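Local coordinates for protein split-Soret cytochrome c (Desulfovibrio desulfuricans, PDB 1H21) that carries two c-type hemes and one iron-sulfur cluster, probably [2Fe-2S], per subunit of a heme-linked homodimer and may take part in sulfate reduction, at residues A[106-118]-A[174-186]. Numbering follows the deposited sequence.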
# COMPACT_ATOMS: atom_id res chain seq x y z
N HIS A 106 -8.36 11.88 5.73
CA HIS A 106 -7.13 12.56 5.32
C HIS A 106 -6.25 13.07 6.48
O HIS A 106 -5.11 12.64 6.60
CB HIS A 106 -7.43 13.69 4.33
CG HIS A 106 -6.20 14.20 3.62
ND1 HIS A 106 -5.15 13.38 3.27
CD2 HIS A 106 -5.87 15.44 3.18
CE1 HIS A 106 -4.23 14.08 2.63
NE2 HIS A 106 -4.65 15.34 2.57
N PRO A 107 -6.77 13.97 7.34
CA PRO A 107 -5.89 14.44 8.42
C PRO A 107 -5.47 13.35 9.39
O PRO A 107 -4.39 13.43 9.97
CB PRO A 107 -6.73 15.54 9.09
CG PRO A 107 -8.14 15.08 8.88
CD PRO A 107 -8.09 14.63 7.43
N MET A 108 -6.29 12.30 9.52
CA MET A 108 -5.96 11.19 10.42
C MET A 108 -4.73 10.43 9.89
O MET A 108 -3.80 10.14 10.62
CB MET A 108 -7.15 10.23 10.57
CG MET A 108 -8.44 10.86 11.12
SD MET A 108 -9.80 9.63 11.26
CE MET A 108 -9.11 8.49 12.40
N VAL A 109 -4.74 10.10 8.60
CA VAL A 109 -3.63 9.39 7.98
C VAL A 109 -2.41 10.32 7.92
O VAL A 109 -1.26 9.86 8.04
CB VAL A 109 -4.01 8.91 6.56
CG1 VAL A 109 -2.80 8.36 5.81
CG2 VAL A 109 -5.11 7.88 6.67
N ASN A 110 -2.64 11.62 7.75
CA ASN A 110 -1.54 12.57 7.69
C ASN A 110 -0.77 12.55 8.99
O ASN A 110 0.47 12.59 9.00
CB ASN A 110 -2.03 13.99 7.41
CG ASN A 110 -2.36 14.22 5.95
OD1 ASN A 110 -2.06 13.39 5.09
ND2 ASN A 110 -2.98 15.36 5.65
N GLU A 111 -1.49 12.48 10.11
CA GLU A 111 -0.85 12.45 11.41
C GLU A 111 -0.12 11.12 11.62
O GLU A 111 1.04 11.09 12.05
CB GLU A 111 -1.88 12.67 12.54
CG GLU A 111 -1.42 12.14 13.88
CD GLU A 111 -1.85 12.97 15.06
OE1 GLU A 111 -2.42 14.06 14.86
OE2 GLU A 111 -1.60 12.52 16.20
N LEU A 112 -0.80 10.02 11.31
CA LEU A 112 -0.21 8.70 11.44
C LEU A 112 1.07 8.59 10.61
O LEU A 112 2.12 8.20 11.13
CB LEU A 112 -1.22 7.65 11.03
CG LEU A 112 -0.76 6.20 11.11
CD1 LEU A 112 -0.31 5.89 12.54
CD2 LEU A 112 -1.92 5.31 10.65
N PHE A 113 1.00 8.99 9.33
CA PHE A 113 2.15 8.93 8.42
C PHE A 113 3.29 9.92 8.72
O PHE A 113 4.46 9.52 8.70
CB PHE A 113 1.68 9.07 6.96
CG PHE A 113 0.99 7.83 6.42
CD1 PHE A 113 0.52 6.83 7.27
CD2 PHE A 113 0.80 7.68 5.05
CE1 PHE A 113 -0.12 5.70 6.77
CE2 PHE A 113 0.16 6.55 4.55
CZ PHE A 113 -0.31 5.56 5.41
N ARG A 114 2.99 11.19 8.99
CA ARG A 114 4.02 12.20 9.32
C ARG A 114 4.72 11.81 10.63
O ARG A 114 5.93 11.98 10.78
CB ARG A 114 3.40 13.58 9.45
CG ARG A 114 2.94 14.15 8.14
CD ARG A 114 2.18 15.44 8.28
NE ARG A 114 1.58 15.83 7.00
CZ ARG A 114 0.61 16.73 6.84
NH1 ARG A 114 0.10 17.39 7.88
NH2 ARG A 114 0.18 17.00 5.61
N TRP A 115 3.95 11.25 11.55
CA TRP A 115 4.48 10.83 12.83
C TRP A 115 5.53 9.75 12.58
O TRP A 115 6.64 9.82 13.11
CB TRP A 115 3.35 10.29 13.71
CG TRP A 115 3.81 9.44 14.87
CD1 TRP A 115 4.29 9.88 16.08
CD2 TRP A 115 3.85 8.01 14.91
NE1 TRP A 115 4.63 8.79 16.86
CE2 TRP A 115 4.37 7.64 16.17
CE3 TRP A 115 3.50 7.00 14.01
CZ2 TRP A 115 4.56 6.31 16.54
CZ3 TRP A 115 3.68 5.68 14.37
CH2 TRP A 115 4.21 5.35 15.63
N TYR A 116 5.15 8.77 11.75
CA TYR A 116 6.03 7.66 11.41
C TYR A 116 7.36 8.12 10.80
O TYR A 116 8.42 7.64 11.20
CB TYR A 116 5.35 6.66 10.48
CG TYR A 116 6.18 5.43 10.22
CD1 TYR A 116 6.13 4.34 11.07
CD2 TYR A 116 7.06 5.38 9.13
CE1 TYR A 116 6.94 3.22 10.85
CE2 TYR A 116 7.86 4.28 8.90
CZ TYR A 116 7.79 3.20 9.76
OH TYR A 116 8.60 2.10 9.56
N GLU A 117 7.29 9.05 9.85
CA GLU A 117 8.51 9.54 9.21
C GLU A 117 9.54 10.15 10.18
O GLU A 117 10.75 9.93 10.03
CB GLU A 117 8.18 10.60 8.16
CG GLU A 117 7.33 10.17 6.97
CD GLU A 117 7.13 11.32 5.99
OE1 GLU A 117 7.18 12.50 6.41
OE2 GLU A 117 6.95 11.07 4.78
N VAL A 118 9.08 10.91 11.18
CA VAL A 118 9.99 11.58 12.10
C VAL A 118 10.32 10.93 13.44
O VAL A 118 11.39 11.19 13.99
CB VAL A 118 9.54 13.02 12.38
CG1 VAL A 118 9.52 13.80 11.10
CG2 VAL A 118 8.17 13.06 13.05
N LEU A 174 7.48 -2.48 15.49
CA LEU A 174 6.98 -1.32 14.76
C LEU A 174 5.49 -1.49 14.54
O LEU A 174 4.73 -0.52 14.61
CB LEU A 174 7.68 -1.16 13.42
CG LEU A 174 9.14 -0.71 13.42
CD1 LEU A 174 9.59 -0.54 11.97
CD2 LEU A 174 9.30 0.59 14.18
N THR A 175 5.06 -2.72 14.30
CA THR A 175 3.64 -2.99 14.11
C THR A 175 2.85 -2.48 15.34
O THR A 175 1.80 -1.85 15.20
CB THR A 175 3.38 -4.49 13.91
OG1 THR A 175 4.03 -4.92 12.71
CG2 THR A 175 1.92 -4.75 13.76
N ALA A 176 3.43 -2.69 16.52
CA ALA A 176 2.86 -2.29 17.80
C ALA A 176 2.83 -0.79 17.96
O ALA A 176 1.80 -0.24 18.31
CB ALA A 176 3.65 -2.90 18.91
N ASP A 177 3.95 -0.14 17.67
CA ASP A 177 4.00 1.31 17.77
C ASP A 177 2.97 1.97 16.85
O ASP A 177 2.38 3.00 17.21
CB ASP A 177 5.38 1.83 17.35
CG ASP A 177 6.50 1.41 18.29
OD1 ASP A 177 6.32 1.42 19.53
OD2 ASP A 177 7.60 1.11 17.79
N ALA A 178 2.80 1.42 15.65
CA ALA A 178 1.85 1.97 14.68
C ALA A 178 0.42 1.71 15.13
O ALA A 178 -0.47 2.55 14.94
CB ALA A 178 2.09 1.37 13.33
N ALA A 179 0.21 0.53 15.72
CA ALA A 179 -1.09 0.13 16.25
C ALA A 179 -1.44 1.09 17.39
O ALA A 179 -2.54 1.65 17.44
CB ALA A 179 -1.01 -1.29 16.78
N PHE A 180 -0.47 1.33 18.28
CA PHE A 180 -0.63 2.22 19.42
C PHE A 180 -1.00 3.62 18.95
O PHE A 180 -2.00 4.20 19.40
CB PHE A 180 0.67 2.26 20.21
CG PHE A 180 0.61 3.09 21.45
CD1 PHE A 180 0.31 2.50 22.68
CD2 PHE A 180 0.83 4.46 21.40
CE1 PHE A 180 0.22 3.29 23.85
CE2 PHE A 180 0.74 5.25 22.56
CZ PHE A 180 0.43 4.67 23.78
N LYS A 181 -0.22 4.16 18.03
CA LYS A 181 -0.47 5.50 17.51
C LYS A 181 -1.82 5.62 16.80
O LYS A 181 -2.55 6.60 16.98
CB LYS A 181 0.65 5.91 16.56
CG LYS A 181 0.47 7.29 15.97
CD LYS A 181 0.35 8.32 17.08
CE LYS A 181 0.19 9.73 16.54
NZ LYS A 181 0.16 10.72 17.64
N ALA A 182 -2.13 4.64 15.96
CA ALA A 182 -3.39 4.65 15.22
C ALA A 182 -4.55 4.63 16.20
O ALA A 182 -5.56 5.32 15.99
CB ALA A 182 -3.48 3.43 14.26
N ALA A 183 -4.39 3.84 17.26
CA ALA A 183 -5.41 3.72 18.30
C ALA A 183 -5.65 5.10 18.90
O ALA A 183 -6.78 5.57 18.93
CB ALA A 183 -4.97 2.72 19.37
N GLU A 184 -4.58 5.80 19.28
CA GLU A 184 -4.73 7.13 19.84
C GLU A 184 -5.45 8.08 18.90
O GLU A 184 -6.29 8.88 19.32
CB GLU A 184 -3.39 7.72 20.21
CG GLU A 184 -2.65 6.95 21.27
CD GLU A 184 -1.49 7.73 21.83
OE1 GLU A 184 -0.93 8.59 21.10
OE2 GLU A 184 -1.15 7.52 23.02
N ILE A 185 -5.12 8.00 17.63
CA ILE A 185 -5.75 8.84 16.62
C ILE A 185 -7.25 8.51 16.52
O ILE A 185 -8.09 9.42 16.43
CB ILE A 185 -5.08 8.62 15.24
CG1 ILE A 185 -3.63 9.09 15.30
CG2 ILE A 185 -5.82 9.39 14.15
CD1 ILE A 185 -2.81 8.69 14.09
N ILE A 186 -7.58 7.23 16.53
CA ILE A 186 -8.99 6.85 16.44
C ILE A 186 -9.73 7.46 17.63
O ILE A 186 -10.74 8.15 17.44
CB ILE A 186 -9.18 5.31 16.41
CG1 ILE A 186 -8.81 4.76 15.02
CG2 ILE A 186 -10.63 4.95 16.79
CD1 ILE A 186 -8.61 3.24 14.99
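Lys181 NZ meets Glu111 OE2 at 2.9 Å, a salt bridge that uses the carboxylate's anti lone pair, away from OE1, which accepts a hydrogen bond from the backbone N of Thr199. The lysine also illustrates how one long side chain can serve two kinds of partner. Its methylenes lie along one face of the Trp115 indole, with Lys181 CG 3.7 Å from the centroid of the Trp115 six-membered ring in a CH-pi contact, and a bend at chi2 (57°) brings Lys181 NZ over the five-membered ring of Trp115, 4.9 Å from its centroid, a cation-pi contact. Next to this polar pair the packing is aliphatic. Leu112 CB touches Ile185 CD1 at 3.6 Å. The other branch of Ile185, CG2, receives the methyl of Met108, 3.8 Å from CE. At the far end Tyr116 OH, hydrogen-bonded to Ser150, lies against Leu174 CD1; Tyr116 lies near Cys86 and Leu174 near Cys171, both inferred ligands of the iron-sulfur cluster. Segments 106-118 and 174-186, on helices 102-118 and 165-192, run roughly antiparallel (147° between their N-to-C directions), with Leu112 as a knob in a hole formed by Ala178, Lys181, Ala182 and Ile185, in the helical part of the C_GCAxxG_C_C family region.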